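Local coordinates for protein rubber oxygenase (Streptomyces sp., PDB 5O1L) that cleaves the double bonds of poly(cis-1,4-isoprene) rubber by adding dioxygen, using a non-covalently bound b-type heme, at residues Asn76-Ala88 / Asp179-Lys193. Residues are numbered along the deposited sequence; the frame is centred on the assembly and turned at random.
Sequences NALLKQWTRNDQA and DAYLPHGSMIVTAVK
N85 sets CG beside its own backbone N (chi1 -72°), which sends the amide in among the turns just ahead of helix 187-204. K193 is extended beyond CG, every later torsion near 180°, and this full length carries its ammonium to the 79-82 turn. N85 ND2 donates twice, to A180 O at 2.9 Å and to L182 O at 2.9 Å. The first acceptor lies in the amide plane, the second is tilted from it. N85 OD1 accepts from I188 N at 2.9 Å, in a bent bond. N85 N donates to G185 O at 2.8 Å. With an alanine at this position, A180 O and L182 O would probably each lose a donor, and I188 N its acceptor in the first turn of the helix. Two type I turns, 179-182 and 182-185, lead into this helix, which further along carries H198, the probable axial ligand of the heme iron. K193 NZ bonds L79 O and W82 O, both at 3.0 Å. It meets the W82 carbonyl almost head-on but L79 O from above the carbonyl plane. V189 CG2 sits over one face of the W82 six-membered ring, 4.0 Å from its centroid, a CH-pi contact. V192 CG1 touches the ring edge at CZ3.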
loop_
_atom_site.group_PDB
_atom_site.type_symbol
_atom_site.label_atom_id
_atom_site.label_comp_id
_atom_site.label_asym_id
_atom_site.label_seq_id
_atom_site.Cartn_x
_atom_site.Cartn_y
_atom_site.Cartn_z
ATOM N N ASN A 76 19.632 0.995 -13.579
ATOM C CA ASN A 76 18.243 0.894 -14.056
ATOM C C ASN A 76 18.147 0.059 -15.292
ATOM O O ASN A 76 17.234 -0.700 -15.472
ATOM C CB ASN A 76 17.602 2.237 -14.218
ATOM C CG ASN A 76 17.190 2.851 -12.884
ATOM O OD1 ASN A 76 17.004 2.117 -11.869
ATOM N ND2 ASN A 76 17.087 4.174 -12.854
ATOM N N ALA A 77 19.095 0.243 -16.219
ATOM C CA ALA A 77 19.038 -0.531 -17.441
ATOM C C ALA A 77 19.270 -2.034 -17.222
ATOM O O ALA A 77 18.690 -2.829 -17.886
ATOM C CB ALA A 77 20.087 0.034 -18.413
ATOM N N LEU A 78 20.115 -2.386 -16.263
ATOM C CA LEU A 78 20.305 -3.802 -15.882
ATOM C C LEU A 78 19.084 -4.358 -15.210
ATOM O O LEU A 78 18.591 -5.419 -15.558
ATOM C CB LEU A 78 21.498 -3.920 -14.972
ATOM C CG LEU A 78 22.821 -3.749 -15.668
ATOM C CD1 LEU A 78 23.897 -3.447 -14.637
ATOM C CD2 LEU A 78 23.086 -5.009 -16.509
ATOM N N LEU A 79 18.517 -3.593 -14.297
ATOM C CA LEU A 79 17.370 -4.102 -13.535
ATOM C C LEU A 79 16.101 -4.191 -14.310
ATOM O O LEU A 79 15.220 -4.973 -13.956
ATOM C CB LEU A 79 17.206 -3.333 -12.252
ATOM C CG LEU A 79 18.388 -3.719 -11.307
ATOM C CD1 LEU A 79 18.141 -3.073 -9.982
ATOM C CD2 LEU A 79 18.708 -5.210 -11.111
ATOM N N LYS A 80 16.020 -3.488 -15.417
ATOM C CA LYS A 80 14.888 -3.600 -16.308
ATOM C C LYS A 80 14.723 -5.024 -16.767
ATOM O O LYS A 80 13.631 -5.437 -17.026
ATOM C CB LYS A 80 15.070 -2.691 -17.550
ATOM C CG LYS A 80 13.843 -1.962 -18.027
ATOM C CD LYS A 80 14.233 -0.854 -18.999
ATOM C CE LYS A 80 14.732 -1.453 -20.321
ATOM N NZ LYS A 80 14.533 -0.546 -21.496
ATOM N N GLN A 81 15.822 -5.771 -16.852
ATOM C CA GLN A 81 15.834 -7.148 -17.288
ATOM C C GLN A 81 15.441 -8.165 -16.208
ATOM O O GLN A 81 15.249 -9.300 -16.525
ATOM C CB GLN A 81 17.248 -7.536 -17.786
ATOM C CG GLN A 81 17.765 -6.670 -18.938
ATOM C CD GLN A 81 19.193 -7.080 -19.327
ATOM O OE1 GLN A 81 20.165 -6.760 -18.623
ATOM N NE2 GLN A 81 19.343 -7.742 -20.466
ATOM N N TRP A 82 15.342 -7.745 -14.970
ATOM C CA TRP A 82 15.039 -8.626 -13.839
ATOM C C TRP A 82 13.553 -8.495 -13.512
ATOM O O TRP A 82 13.161 -7.494 -13.011
ATOM C CB TRP A 82 15.935 -8.245 -12.641
ATOM C CG TRP A 82 15.806 -9.246 -11.506
ATOM C CD1 TRP A 82 15.910 -10.598 -11.620
ATOM C CD2 TRP A 82 15.528 -8.966 -10.119
ATOM N NE1 TRP A 82 15.726 -11.199 -10.392
ATOM C CE2 TRP A 82 15.480 -10.218 -9.453
ATOM C CE3 TRP A 82 15.391 -7.819 -9.385
ATOM C CZ2 TRP A 82 15.259 -10.320 -8.096
ATOM C CZ3 TRP A 82 15.135 -7.928 -8.031
ATOM C CH2 TRP A 82 15.081 -9.166 -7.397
ATOM N N THR A 83 12.756 -9.445 -13.939
ATOM C CA THR A 83 11.297 -9.298 -13.941
ATOM C C THR A 83 10.557 -10.426 -13.257
ATOM O O THR A 83 9.406 -10.213 -12.963
ATOM C CB THR A 83 10.733 -9.148 -15.340
ATOM O OG1 THR A 83 10.930 -10.375 -16.048
ATOM C CG2 THR A 83 11.414 -8.016 -16.066
ATOM N N ARG A 84 11.173 -11.532 -12.943
ATOM C CA ARG A 84 10.431 -12.656 -12.388
ATOM C C ARG A 84 11.149 -13.209 -11.173
ATOM O O ARG A 84 12.374 -13.145 -11.018
ATOM C CB ARG A 84 10.358 -13.845 -13.386
ATOM C CG ARG A 84 9.506 -13.830 -14.626
ATOM C CD ARG A 84 9.743 -15.182 -15.358
ATOM N NE ARG A 84 9.496 -16.370 -14.521
ATOM C CZ ARG A 84 9.194 -17.568 -15.016
ATOM N NH1 ARG A 84 9.261 -17.765 -16.333
ATOM N NH2 ARG A 84 8.987 -18.588 -14.192
ATOM N N ASN A 85 10.360 -13.734 -10.226
ATOM C CA ASN A 85 10.852 -14.178 -8.958
ATOM C C ASN A 85 11.956 -15.253 -9.023
ATOM O O ASN A 85 12.796 -15.262 -8.188
ATOM C CB ASN A 85 9.670 -14.757 -8.119
ATOM C CG ASN A 85 8.711 -13.701 -7.613
ATOM O OD1 ASN A 85 8.981 -12.519 -7.540
ATOM N ND2 ASN A 85 7.544 -14.197 -7.190
ATOM N N ASP A 86 11.869 -16.120 -10.023
ATOM C CA ASP A 86 12.849 -17.223 -10.095
ATOM C C ASP A 86 14.045 -16.849 -10.969
ATOM O O ASP A 86 14.881 -17.705 -11.177
ATOM C CB ASP A 86 12.173 -18.475 -10.638
ATOM C CG ASP A 86 11.715 -18.338 -12.080
ATOM O OD1 ASP A 86 11.805 -17.228 -12.685
ATOM O OD2 ASP A 86 11.173 -19.355 -12.650
ATOM N N GLN A 87 14.143 -15.600 -11.439
ATOM C CA GLN A 87 15.215 -15.268 -12.380
ATOM C C GLN A 87 16.499 -14.942 -11.679
ATOM O O GLN A 87 16.548 -14.235 -10.678
ATOM C CB GLN A 87 14.770 -14.082 -13.157
ATOM C CG GLN A 87 15.598 -13.684 -14.347
ATOM C CD GLN A 87 15.038 -12.419 -14.959
ATOM O OE1 GLN A 87 13.820 -11.994 -14.742
ATOM N NE2 GLN A 87 15.941 -11.764 -15.745
ATOM N N ALA A 88 17.641 -15.323 -12.284
ATOM C CA ALA A 88 18.929 -14.905 -11.776
ATOM C C ALA A 88 19.105 -13.384 -11.954
ATOM O O ALA A 88 18.543 -12.801 -12.869
ATOM C CB ALA A 88 20.027 -15.629 -12.540
ATOM N N ASP A 179 -0.289 -14.395 -8.433
ATOM C CA ASP A 179 0.913 -15.176 -8.526
ATOM C C ASP A 179 2.067 -14.655 -7.690
ATOM O O ASP A 179 3.245 -14.975 -7.925
ATOM C CB ASP A 179 1.378 -15.161 -10.008
ATOM C CG ASP A 179 0.279 -15.529 -10.998
ATOM O OD1 ASP A 179 0.030 -16.714 -10.998
ATOM O OD2 ASP A 179 -0.334 -14.651 -11.552
ATOM N N ALA A 180 1.744 -13.750 -6.755
ATOM C CA ALA A 180 2.745 -12.869 -6.134
ATOM C C ALA A 180 4.044 -13.553 -5.791
ATOM O O ALA A 180 5.127 -13.042 -6.195
ATOM C CB ALA A 180 2.158 -12.209 -4.902
ATOM N N TYR A 181 4.019 -14.645 -5.060
ATOM C CA TYR A 181 5.192 -15.287 -4.560
ATOM C C TYR A 181 5.506 -16.620 -5.226
ATOM O O TYR A 181 6.396 -17.343 -4.773
ATOM C CB TYR A 181 5.157 -15.415 -2.998
ATOM C CG TYR A 181 5.222 -14.060 -2.327
ATOM C CD1 TYR A 181 6.405 -13.395 -2.269
ATOM C CD2 TYR A 181 4.103 -13.419 -1.836
ATOM C CE1 TYR A 181 6.558 -12.114 -1.712
ATOM C CE2 TYR A 181 4.247 -12.133 -1.226
ATOM C CZ TYR A 181 5.491 -11.505 -1.200
ATOM O OH TYR A 181 5.587 -10.269 -0.603
ATOM N N LEU A 182 4.891 -16.879 -6.374
ATOM C CA LEU A 182 5.209 -18.094 -7.161
ATOM C C LEU A 182 6.441 -17.858 -7.993
ATOM O O LEU A 182 6.812 -16.749 -8.249
ATOM C CB LEU A 182 3.993 -18.427 -8.001
ATOM C CG LEU A 182 2.679 -18.694 -7.273
ATOM C CD1 LEU A 182 1.558 -18.962 -8.291
ATOM C CD2 LEU A 182 2.841 -19.810 -6.238
ATOM N N PRO A 183 7.055 -18.924 -8.543
ATOM C CA PRO A 183 8.277 -18.723 -9.336
ATOM C C PRO A 183 8.104 -17.820 -10.541
ATOM O O PRO A 183 8.975 -17.016 -10.834
ATOM C CB PRO A 183 8.678 -20.169 -9.725
ATOM C CG PRO A 183 8.091 -21.002 -8.623
ATOM C CD PRO A 183 6.779 -20.358 -8.271
ATOM N N HIS A 184 6.941 -17.848 -11.177
ATOM C CA HIS A 184 6.656 -17.026 -12.302
ATOM C C HIS A 184 6.041 -15.680 -11.976
ATOM O O HIS A 184 5.748 -14.894 -12.874
ATOM C CB HIS A 184 5.695 -17.734 -13.305
ATOM C CG HIS A 184 4.426 -18.205 -12.690
ATOM N ND1 HIS A 184 3.242 -17.481 -12.654
ATOM C CD2 HIS A 184 4.219 -19.303 -11.955
ATOM C CE1 HIS A 184 2.355 -18.167 -11.972
ATOM N NE2 HIS A 184 2.901 -19.290 -11.581
ATOM N N GLY A 185 5.786 -15.456 -10.669
ATOM C CA GLY A 185 5.347 -14.132 -10.281
ATOM C C GLY A 185 6.405 -13.141 -10.090
ATOM O O GLY A 185 7.559 -13.382 -10.514
ATOM N N SER A 186 6.048 -11.969 -9.526
ATOM C CA SER A 186 6.973 -10.891 -9.504
ATOM C C SER A 186 7.016 -10.076 -8.188
ATOM O O SER A 186 7.729 -9.084 -8.114
ATOM C CB SER A 186 6.732 -9.941 -10.690
ATOM O OG SER A 186 5.484 -9.353 -10.612
ATOM N N MET A 187 6.336 -10.522 -7.128
ATOM C CA MET A 187 6.351 -9.685 -5.955
ATOM C C MET A 187 7.660 -9.631 -5.260
ATOM O O MET A 187 7.965 -8.611 -4.591
ATOM C CB MET A 187 5.192 -10.036 -4.961
ATOM C CG MET A 187 4.984 -9.084 -3.807
ATOM S SD MET A 187 4.530 -7.433 -4.407
ATOM C CE MET A 187 5.526 -6.420 -3.350
ATOM N N ILE A 188 8.502 -10.658 -5.339
ATOM C CA ILE A 188 9.829 -10.500 -4.743
ATOM C C ILE A 188 10.649 -9.435 -5.475
ATOM O O ILE A 188 11.267 -8.595 -4.856
ATOM C CB ILE A 188 10.564 -11.818 -4.780
ATOM C CG1 ILE A 188 9.809 -12.862 -3.927
ATOM C CG2 ILE A 188 12.016 -11.599 -4.290
ATOM C CD1 ILE A 188 10.339 -14.269 -4.029
ATOM N N VAL A 189 10.578 -9.485 -6.793
ATOM C CA VAL A 189 11.198 -8.461 -7.638
ATOM C C VAL A 189 10.698 -7.072 -7.263
ATOM O O VAL A 189 11.513 -6.187 -6.990
ATOM C CB VAL A 189 10.987 -8.769 -9.095
ATOM C CG1 VAL A 189 11.572 -7.692 -9.955
ATOM C CG2 VAL A 189 11.547 -10.153 -9.407
ATOM N N THR A 190 9.371 -6.904 -7.181
ATOM C CA THR A 190 8.787 -5.610 -6.867
ATOM C C THR A 190 9.203 -5.180 -5.489
ATOM O O THR A 190 9.530 -4.039 -5.265
ATOM C CB THR A 190 7.259 -5.728 -6.938
ATOM O OG1 THR A 190 6.973 -5.951 -8.320
ATOM C CG2 THR A 190 6.570 -4.454 -6.422
ATOM N N ALA A 191 9.168 -6.107 -4.513
ATOM C CA ALA A 191 9.569 -5.739 -3.162
ATOM C C ALA A 191 11.008 -5.295 -3.050
ATOM O O ALA A 191 11.331 -4.300 -2.361
ATOM C CB ALA A 191 9.332 -6.883 -2.195
ATOM N N VAL A 192 11.921 -6.008 -3.677
ATOM C CA VAL A 192 13.317 -5.686 -3.622
ATOM C C VAL A 192 13.577 -4.314 -4.349
ATOM O O VAL A 192 14.269 -3.451 -3.809
ATOM C CB VAL A 192 14.191 -6.778 -4.197
ATOM C CG1 VAL A 192 15.624 -6.292 -4.361
ATOM C CG2 VAL A 192 14.136 -8.024 -3.362
ATOM N N LYS A 193 12.963 -4.137 -5.510
ATOM C CA LYS A 193 13.110 -2.853 -6.183
ATOM C C LYS A 193 12.532 -1.727 -5.355
ATOM O O LYS A 193 13.111 -0.648 -5.320
ATOM C CB LYS A 193 12.441 -2.941 -7.555
ATOM C CG LYS A 193 13.220 -3.830 -8.552
ATOM C CD LYS A 193 12.601 -3.809 -9.928
ATOM C CE LYS A 193 13.379 -4.699 -10.867
ATOM N NZ LYS A 193 12.822 -4.665 -12.235
#